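Local atomic coordinates of putative PLP-dependent aminotransferase (Bacillus cereus ATCC 10987, PDB entry 3JU7), a protein that probably acts as a pyridoxal phosphate-dependent aminotransferase of the DegT/DnrJ/EryC1/StrS family, transferring amino groups between substrates. Residues Gln266-Asn271 with Gln363-Leu368; Gly78-Met83 with Gly99-Phe104. One frame throughout, in Å; residues are numbered along the deposited sequence.

Overall arrangement
The two contacts illustrate how chemistry follows place in a fold. Contact 2 is buried and joins two neighbouring parallel strands through backbone hydrogen bonds, with side chains meeting on both faces of the sheet. Contact 1 lies farther out, about 27 Å from the centre of the chain to its own centre, against about 19 Å for contact 2. It is only partly buried and brings together the C-terminal ends of helices 250-270 and 358-368, with apolar side-chain packing and no hydrogen bond from one segment to the other. They share no helix or strand, and their centres are about 41 Å apart, so each holds a separate part of the chain.

Contact 1: residues Gln266-Asn271 with Gln363-Leu368; sequences QLLQSN and QIVICL
Val-365 presents both methyl groups to the last turn of helix 250-270, and the tight part of the contact gathers round them. With CG1 anti to the backbone N (chi1 172°), that methyl lies 3.5 Å from Leu-267 O, while CG2 faces Leu-267 CB at 4.0 Å. Leu-268 comes in at an angle from the next position, its CD2 3.9 Å from Val-365 CG1 and also near CG2. The same Leu-268 CD2 reaches Leu-368 CD1 one turn further on, at 4.2 Å. Leu-273 also touches Val-365 and Leu-368, and helix 301-309 meets Leu-368 through Val-304 and Leu-308.

The other flank is looser and nearer solvent. There Asn-271, the first residue to leave helical geometry, crosses Val-365 and sets its OD1 3.8 Å from CG1 of the exposed Ile-366. Its ND2 turns back to Leu-267 O (2.6 Å, N-H...O 152°), the carbonyl that also accepts the Asn-271 backbone N at 2.8 Å. Two donors thus grip one oxygen, and the ND2 bond ties the side-chain amide back to the helix end.

The helix segments run roughly parallel, their axes inclined by 32°. No hydrogen bond passes between them: Asn-271 N and ND2 both bond back within their own segment, which implies that the packing between the two is mainly van der Waals, centred on Val-365.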
loop_
_atom_site.group_PDB
_atom_site.type_symbol
_atom_site.label_atom_id
_atom_site.label_comp_id
_atom_site.label_asym_id
_atom_site.label_seq_id
_atom_site.Cartn_x
_atom_site.Cartn_y
_atom_site.Cartn_z
ATOM N N GLN A 266 -0.022 5.744 -38.777
ATOM C CA GLN A 266 0.388 5.932 -40.165
ATOM C C GLN A 266 0.784 4.622 -40.818
ATOM O O GLN A 266 0.411 4.364 -41.961
ATOM C CB GLN A 266 1.569 6.892 -40.254
ATOM C CG GLN A 266 1.239 8.327 -39.909
ATOM C CD GLN A 266 2.489 9.209 -39.787
ATOM O OE1 GLN A 266 3.518 8.795 -39.233
ATOM N NE2 GLN A 266 2.397 10.434 -40.300
ATOM N N LEU A 267 1.560 3.815 -40.099
ATOM C CA LEU A 267 2.049 2.548 -40.639
ATOM C C LEU A 267 0.935 1.542 -40.796
ATOM O O LEU A 267 0.961 0.758 -41.744
ATOM C CB LEU A 267 3.169 1.947 -39.776
ATOM C CG LEU A 267 4.540 2.634 -39.902
ATOM C CD1 LEU A 267 5.518 2.213 -38.762
ATOM C CD2 LEU A 267 5.135 2.377 -41.300
ATOM N N LEU A 268 -0.028 1.541 -39.868
ATOM C CA LEU A 268 -1.178 0.612 -39.955
ATOM C C LEU A 268 -2.063 0.921 -41.165
ATOM O O LEU A 268 -2.566 0.009 -41.860
ATOM C CB LEU A 268 -2.050 0.675 -38.696
ATOM C CG LEU A 268 -1.549 0.041 -37.410
ATOM C CD1 LEU A 268 -2.507 0.420 -36.326
ATOM C CD2 LEU A 268 -1.439 -1.473 -37.540
ATOM N N GLN A 269 -2.292 2.211 -41.380
ATOM C CA GLN A 269 -3.057 2.655 -42.537
ATOM C C GLN A 269 -2.256 2.397 -43.811
ATOM O O GLN A 269 -2.739 1.734 -44.704
ATOM C CB GLN A 269 -3.429 4.136 -42.431
ATOM C CG GLN A 269 -4.008 4.690 -43.730
ATOM C CD GLN A 269 -4.680 6.036 -43.564
ATOM O OE1 GLN A 269 -5.112 6.407 -42.469
ATOM N NE2 GLN A 269 -4.792 6.774 -44.665
ATOM N N SER A 270 -1.025 2.892 -43.873
ATOM C CA SER A 270 -0.175 2.682 -45.051
ATOM C C SER A 270 -0.003 1.203 -45.406
ATOM O O SER A 270 0.013 0.866 -46.579
ATOM C CB SER A 270 1.206 3.326 -44.894
ATOM O OG SER A 270 2.107 2.451 -44.232
ATOM N N ASN A 271 0.117 0.315 -44.428
ATOM C CA ASN A 271 0.210 -1.109 -44.759
ATOM C C ASN A 271 -1.158 -1.794 -45.004
ATOM O O ASN A 271 -1.217 -3.013 -45.107
ATOM C CB ASN A 271 0.981 -1.869 -43.690
ATOM C CG ASN A 271 2.465 -1.552 -43.696
ATOM O OD1 ASN A 271 3.271 -2.377 -44.119
ATOM N ND2 ASN A 271 2.836 -0.364 -43.203
ATOM N N GLN A 363 8.600 -2.882 -38.188
ATOM C CA GLN A 363 8.748 -4.322 -37.966
ATOM C C GLN A 363 7.419 -4.882 -37.526
ATOM O O GLN A 363 6.917 -5.828 -38.105
ATOM C CB GLN A 363 9.723 -4.650 -36.823
ATOM C CG GLN A 363 11.230 -4.605 -37.100
ATOM C CD GLN A 363 12.058 -5.269 -35.963
ATOM O OE1 GLN A 363 11.702 -6.350 -35.465
ATOM N NE2 GLN A 363 13.163 -4.628 -35.571
ATOM N N ILE A 364 6.861 -4.281 -36.478
ATOM C CA ILE A 364 5.692 -4.818 -35.799
ATOM C C ILE A 364 4.500 -4.810 -36.731
ATOM O O ILE A 364 3.872 -5.838 -36.958
ATOM C CB ILE A 364 5.396 -4.032 -34.487
ATOM C CG1 ILE A 364 6.495 -4.310 -33.442
ATOM C CG2 ILE A 364 4.032 -4.394 -33.906
ATOM C CD1 ILE A 364 6.456 -3.364 -32.213
ATOM N N VAL A 365 4.207 -3.645 -37.284
ATOM C CA VAL A 365 3.063 -3.497 -38.159
ATOM C C VAL A 365 3.176 -4.426 -39.350
ATOM O O VAL A 365 2.199 -5.071 -39.699
ATOM C CB VAL A 365 2.867 -2.040 -38.607
ATOM C CG1 VAL A 365 1.782 -1.959 -39.683
ATOM C CG2 VAL A 365 2.523 -1.155 -37.373
ATOM N N ILE A 366 4.365 -4.516 -39.948
ATOM C CA ILE A 366 4.616 -5.445 -41.060
ATOM C C ILE A 366 4.300 -6.897 -40.695
ATOM O O ILE A 366 3.733 -7.625 -41.498
ATOM C CB ILE A 366 6.064 -5.338 -41.577
ATOM C CG1 ILE A 366 6.232 -4.042 -42.367
ATOM C CG2 ILE A 366 6.399 -6.516 -42.475
ATOM C CD1 ILE A 366 7.642 -3.771 -42.802
ATOM N N CYS A 367 4.666 -7.313 -39.486
ATOM C CA CYS A 367 4.350 -8.660 -38.991
ATOM C C CYS A 367 2.853 -8.887 -38.866
ATOM O O CYS A 367 2.378 -9.992 -39.114
ATOM C CB CYS A 367 4.978 -8.918 -37.616
ATOM S SG CYS A 367 6.758 -9.258 -37.608
ATOM N N LEU A 368 2.111 -7.863 -38.442
ATOM C CA LEU A 368 0.655 -7.968 -38.408
ATOM C C LEU A 368 0.106 -8.208 -39.825
ATOM O O LEU A 368 -0.786 -9.026 -40.023
ATOM C CB LEU A 368 0.023 -6.716 -37.807
ATOM C CG LEU A 368 0.238 -6.456 -36.334
ATOM C CD1 LEU A 368 -0.643 -5.318 -35.978
ATOM C CD2 LEU A 368 -0.106 -7.664 -35.483
#

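Contact 2: residues Gly78-Met83 with Gly99-Phe104; sequences GKYALM and GLEPYF
Tyr-80 lies with its ring sandwiched between Lys-79 and Tyr-103. Lys-79 CG sits over the centre of one face; over the opposite face comes the edge of Tyr-103, led by CD2, which is 3.7 Å from Tyr-80 CD1. The result is a T-shaped pair, with ring planes at 89° and centroids 5.1 Å apart. With CG anti to the backbone N (chi1 -160°), the Tyr-103 ring is carried to Tyr-80, and its own twist turns the edge inward. Glu-101 runs alongside Tyr-80, bringing OE1 to 3.6 Å from CE1 at the ring's edge. Its OE2 stands 4.0 Å from Lys-79 NZ, where opposite charges may still attract, though the distance is beyond a salt bridge.

Beneath these side chains the strands pair in parallel. Glu-101 offers its N to Lys-79 O (2.9 Å) and its O to Ala-81 N, and Tyr-103 does likewise with Ala-81 O and Met-83 N, the last bond being longer at 3.2 Å. On the other face, the selenomethionine Met-83 rests its SE 4.1 Å from Pro-102 CB and obliquely beside the Phe-104 ring, a Met-aromatic contact.

The pair forms the two strands of a beta-alpha-beta unit. Its connecting helix, 90-97, covers Ala-81, Met-83 and Pro-102, whereas helix 116-126 lies against Leu-82 and Tyr-103, whose OH hydrogen-bonds Lys-122. Strand 80-84 is central in its three-stranded sheet, flanked by 101-105 and 130-133.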
loop_
_atom_site.group_PDB
_atom_site.type_symbol
_atom_site.label_atom_id
_atom_site.label_comp_id
_atom_site.label_asym_id
_atom_site.label_seq_id
_atom_site.Cartn_x
_atom_site.Cartn_y
_atom_site.Cartn_z
ATOM N N GLY A 78 -25.635 -0.740 0.366
ATOM C CA GLY A 78 -25.477 -1.419 -0.920
ATOM C C GLY A 78 -24.573 -2.648 -0.859
ATOM O O GLY A 78 -23.730 -2.789 0.029
ATOM N N LYS A 79 -24.760 -3.531 -1.825
ATOM C CA LYS A 79 -24.090 -4.810 -1.884
ATOM C C LYS A 79 -23.133 -4.891 -3.099
ATOM O O LYS A 79 -22.145 -5.612 -3.091
ATOM C CB LYS A 79 -25.182 -5.871 -2.015
ATOM C CG LYS A 79 -24.688 -7.255 -2.399
ATOM C CD LYS A 79 -25.799 -8.271 -2.328
ATOM C CE LYS A 79 -25.226 -9.683 -2.422
ATOM N NZ LYS A 79 -26.271 -10.749 -2.415
ATOM N N TYR A 80 -23.436 -4.169 -4.158
ATOM C CA TYR A 80 -22.724 -4.342 -5.424
ATOM C C TYR A 80 -21.927 -3.103 -5.870
ATOM O O TYR A 80 -22.346 -1.950 -5.652
ATOM C CB TYR A 80 -23.738 -4.647 -6.520
ATOM C CG TYR A 80 -24.553 -5.889 -6.298
ATOM C CD1 TYR A 80 -23.954 -7.138 -6.313
ATOM C CD2 TYR A 80 -25.918 -5.826 -6.114
ATOM C CE1 TYR A 80 -24.688 -8.275 -6.151
ATOM C CE2 TYR A 80 -26.661 -6.968 -5.911
ATOM C CZ TYR A 80 -26.030 -8.197 -5.948
ATOM O OH TYR A 80 -26.731 -9.364 -5.766
ATOM N N ALA A 81 -20.798 -3.361 -6.522
ATOM C CA ALA A 81 -20.039 -2.324 -7.240
ATOM C C ALA A 81 -20.258 -2.594 -8.736
ATOM O O ALA A 81 -19.806 -3.633 -9.243
ATOM C CB ALA A 81 -18.542 -2.401 -6.897
ATOM N N LEU A 82 -20.991 -1.721 -9.425
ATOM C CA LEU A 82 -21.275 -1.925 -10.866
ATOM C C LEU A 82 -20.051 -1.418 -11.651
ATOM O O LEU A 82 -19.622 -0.267 -11.487
ATOM C CB LEU A 82 -22.535 -1.176 -11.297
ATOM C CG LEU A 82 -23.880 -1.809 -10.988
ATOM C CD1 LEU A 82 -23.947 -2.382 -9.550
ATOM C CD2 LEU A 82 -24.958 -0.770 -11.266
HETATM N N MSE A 83 -19.447 -2.303 -12.430
HETATM C CA MSE A 83 -18.232 -1.984 -13.167
HETATM C C MSE A 83 -18.147 -2.849 -14.416
HETATM O O MSE A 83 -18.816 -3.854 -14.535
HETATM C CB MSE A 83 -16.992 -2.239 -12.301
HETATM C CG MSE A 83 -16.895 -3.699 -11.839
HETATM SE SE MSE A 83 -15.356 -4.130 -10.746
HETATM C CE MSE A 83 -15.690 -2.981 -9.234
ATOM N N GLY A 99 -15.712 -5.098 0.811
ATOM C CA GLY A 99 -16.871 -5.877 1.167
ATOM C C GLY A 99 -17.987 -5.854 0.149
ATOM O O GLY A 99 -19.092 -6.197 0.474
ATOM N N LEU A 100 -17.717 -5.473 -1.081
ATOM C CA LEU A 100 -18.761 -5.474 -2.091
ATOM C C LEU A 100 -18.571 -6.612 -3.052
ATOM O O LEU A 100 -17.491 -7.201 -3.135
ATOM C CB LEU A 100 -18.746 -4.190 -2.877
ATOM C CG LEU A 100 -18.845 -2.985 -1.954
ATOM C CD1 LEU A 100 -18.635 -1.790 -2.788
ATOM C CD2 LEU A 100 -20.218 -3.015 -1.259
ATOM N N GLU A 101 -19.638 -6.938 -3.773
ATOM C CA GLU A 101 -19.542 -7.889 -4.853
ATOM C C GLU A 101 -19.463 -7.087 -6.140
ATOM O O GLU A 101 -20.265 -6.185 -6.360
ATOM C CB GLU A 101 -20.780 -8.779 -4.915
ATOM C CG GLU A 101 -20.864 -9.769 -3.826
ATOM C CD GLU A 101 -21.962 -10.802 -4.071
ATOM O OE1 GLU A 101 -22.434 -10.976 -5.220
ATOM O OE2 GLU A 101 -22.341 -11.444 -3.096
ATOM N N PRO A 102 -18.507 -7.407 -7.002
ATOM C CA PRO A 102 -18.630 -6.801 -8.314
ATOM C C PRO A 102 -19.916 -7.300 -8.985
ATOM O O PRO A 102 -20.387 -8.420 -8.709
ATOM C CB PRO A 102 -17.383 -7.302 -9.056
ATOM C CG PRO A 102 -16.401 -7.681 -7.928
ATOM C CD PRO A 102 -17.278 -8.198 -6.846
ATOM N N TYR A 103 -20.500 -6.424 -9.797
ATOM C CA TYR A 103 -21.625 -6.740 -10.681
ATOM C C TYR A 103 -21.247 -6.218 -12.072
ATOM O O TYR A 103 -21.211 -4.989 -12.310
ATOM C CB TYR A 103 -22.895 -6.072 -10.198
ATOM C CG TYR A 103 -24.193 -6.685 -10.739
ATOM C CD1 TYR A 103 -24.455 -6.770 -12.110
ATOM C CD2 TYR A 103 -25.150 -7.180 -9.862
ATOM C CE1 TYR A 103 -25.644 -7.304 -12.578
ATOM C CE2 TYR A 103 -26.333 -7.727 -10.329
ATOM C CZ TYR A 103 -26.569 -7.785 -11.674
ATOM O OH TYR A 103 -27.754 -8.348 -12.083
ATOM N N PHE A 104 -20.939 -7.141 -12.988
ATOM C CA PHE A 104 -20.335 -6.728 -14.247
ATOM C C PHE A 104 -21.366 -6.267 -15.294
ATOM O O PHE A 104 -22.419 -6.909 -15.485
ATOM C CB PHE A 104 -19.470 -7.843 -14.820
ATOM C CG PHE A 104 -18.315 -8.245 -13.957
ATOM C CD1 PHE A 104 -17.276 -7.357 -13.694
ATOM C CD2 PHE A 104 -18.237 -9.518 -13.432
ATOM C CE1 PHE A 104 -16.197 -7.739 -12.923
ATOM C CE2 PHE A 104 -17.159 -9.899 -12.653
ATOM C CZ PHE A 104 -16.146 -9.005 -12.392
#